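Local coordinates for single-stranded DNA-binding protein (Thermus aquaticus, PDB 2FXQ), which probably binds single-stranded DNA and recruits partner proteins during replication, recombination and repair, working as a homodimer whose chains each carry two OB-fold domains, at residues A[144-147]-A[148-152]. Numbering follows the deposited sequence.
Sequences RYTP and QGTAV
Arg-144 and Val-152 form an antiparallel hydrogen-bonded pair, with Arg-144 N to Val-152 O at 2.9 Å and Val-152 N returning to Arg-144 O, Tyr-145 and Ala-151 follow as a non-hydrogen-bonded pair, and beyond them, past the bond from Thr-146 N to Thr-150 O, a type I turn from Thr-146 to Gly-149 closes the hairpin, its Gly-149 N to Thr-146 O bond short at 2.6 Å with the donor above the carbonyl plane and the positive phi of Gly-149 (77°) suiting a residue without a side chain.

Thr-146 reaches into this turn through its hydroxyl: chi1 of 71° sets OG1 between backbone N and carbonyl carbon, where it accepts a hydrogen bond from Thr-150 N, 3.2 Å from OG1. The same OG1 also bonds to Glu-43, while CG2 lies 3.9 Å from Thr-150 CB. A valine here would probably leave Thr-150 N without this acceptor and Glu-43 without its hydroxyl partner. On the opposite face from Arg-144 and Val-152, Tyr-145 presents CE2 to Ala-151 CB at 3.6 Å, the methyl lying oblique to the ring, and its OH bonds to Glu-184. Arg-144, bent at chi3, runs alongside Val-152 and lays one guanidinium face over CG1, with NH1 at 3.8 Å.

The hairpin joins strand 144-145 to the start of strand 151-160 in the second OB domain. Thr-146, Thr-150 and Val-152 touch Trp-179 at the end of strand 171-179, whereas Ala-151 packs against Ala-183 and Glu-184 of helix 180-186.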
loop_
_atom_site.group_PDB
_atom_site.type_symbol
_atom_site.label_atom_id
_atom_site.label_comp_id
_atom_site.label_asym_id
_atom_site.label_seq_id
_atom_site.Cartn_x
_atom_site.Cartn_y
_atom_site.Cartn_z
ATOM N N ARG A 144 -10.594 -24.542 8.704
ATOM C CA ARG A 144 -9.953 -25.662 9.411
ATOM C C ARG A 144 -9.173 -25.151 10.609
ATOM O O ARG A 144 -9.002 -23.920 10.824
ATOM C CB ARG A 144 -8.976 -26.426 8.520
ATOM C CG ARG A 144 -9.278 -26.514 7.036
ATOM C CD ARG A 144 -8.344 -27.510 6.326
ATOM N NE ARG A 144 -7.094 -27.655 7.084
ATOM C CZ ARG A 144 -6.023 -26.867 6.942
ATOM N NH1 ARG A 144 -6.006 -25.889 6.037
ATOM N NH2 ARG A 144 -4.954 -27.065 7.707
ATOM N N TYR A 145 -8.688 -26.097 11.388
ATOM C CA TYR A 145 -7.790 -25.798 12.491
ATOM C C TYR A 145 -6.480 -26.559 12.309
ATOM O O TYR A 145 -6.529 -27.719 11.998
ATOM C CB TYR A 145 -8.493 -26.148 13.794
ATOM C CG TYR A 145 -9.601 -25.166 14.096
ATOM C CD1 TYR A 145 -10.918 -25.391 13.644
ATOM C CD2 TYR A 145 -9.324 -23.992 14.767
ATOM C CE1 TYR A 145 -11.930 -24.467 13.900
ATOM C CE2 TYR A 145 -10.329 -23.087 15.066
ATOM C CZ TYR A 145 -11.636 -23.339 14.621
ATOM O OH TYR A 145 -12.622 -22.405 14.925
ATOM N N THR A 146 -5.322 -25.901 12.465
ATOM C CA THR A 146 -4.026 -26.626 12.404
ATOM C C THR A 146 -3.956 -27.596 13.578
ATOM O O THR A 146 -4.745 -27.480 14.516
ATOM C CB THR A 146 -2.828 -25.673 12.511
ATOM O OG1 THR A 146 -2.753 -25.158 13.844
ATOM C CG2 THR A 146 -2.980 -24.432 11.578
ATOM N N PRO A 147 -3.006 -28.527 13.580
ATOM C CA PRO A 147 -2.855 -29.440 14.740
ATOM C C PRO A 147 -2.815 -28.699 16.092
ATOM O O PRO A 147 -3.439 -29.125 17.075
ATOM C CB PRO A 147 -1.547 -30.154 14.444
ATOM C CG PRO A 147 -1.540 -30.215 12.934
ATOM C CD PRO A 147 -2.044 -28.834 12.501
ATOM N N GLN A 148 -2.150 -27.543 16.112
ATOM C CA GLN A 148 -2.110 -26.727 17.326
ATOM C C GLN A 148 -3.367 -25.902 17.571
ATOM O O GLN A 148 -3.393 -25.090 18.513
ATOM C CB GLN A 148 -0.902 -25.800 17.307
ATOM C CG GLN A 148 0.044 -26.018 18.490
ATOM C CD GLN A 148 1.503 -25.985 18.075
ATOM O OE1 GLN A 148 1.875 -26.558 17.041
ATOM N NE2 GLN A 148 2.333 -25.304 18.868
ATOM N N GLY A 149 -4.396 -26.096 16.738
ATOM C CA GLY A 149 -5.671 -25.406 16.917
ATOM C C GLY A 149 -5.715 -23.944 16.487
ATOM O O GLY A 149 -6.511 -23.168 16.981
ATOM N N THR A 150 -4.840 -23.534 15.588
ATOM C CA THR A 150 -4.995 -22.191 15.007
ATOM C C THR A 150 -6.008 -22.270 13.862
ATOM O O THR A 150 -5.823 -23.090 12.987
ATOM C CB THR A 150 -3.678 -21.780 14.364
ATOM O OG1 THR A 150 -2.648 -21.943 15.325
ATOM C CG2 THR A 150 -3.674 -20.250 13.956
ATOM N N ALA A 151 -6.989 -21.365 13.826
ATOM C CA ALA A 151 -7.948 -21.280 12.734
ATOM C C ALA A 151 -7.272 -20.823 11.456
ATOM O O ALA A 151 -6.427 -19.908 11.453
ATOM C CB ALA A 151 -9.116 -20.318 13.059
ATOM N N VAL A 152 -7.659 -21.449 10.353
ATOM C CA VAL A 152 -7.081 -21.075 9.062
ATOM C C VAL A 152 -8.137 -21.350 8.005
ATOM O O VAL A 152 -8.849 -22.363 8.055
ATOM C CB VAL A 152 -5.746 -21.843 8.813
ATOM C CG1 VAL A 152 -5.924 -23.343 8.882
ATOM C CG2 VAL A 152 -5.063 -21.435 7.446
#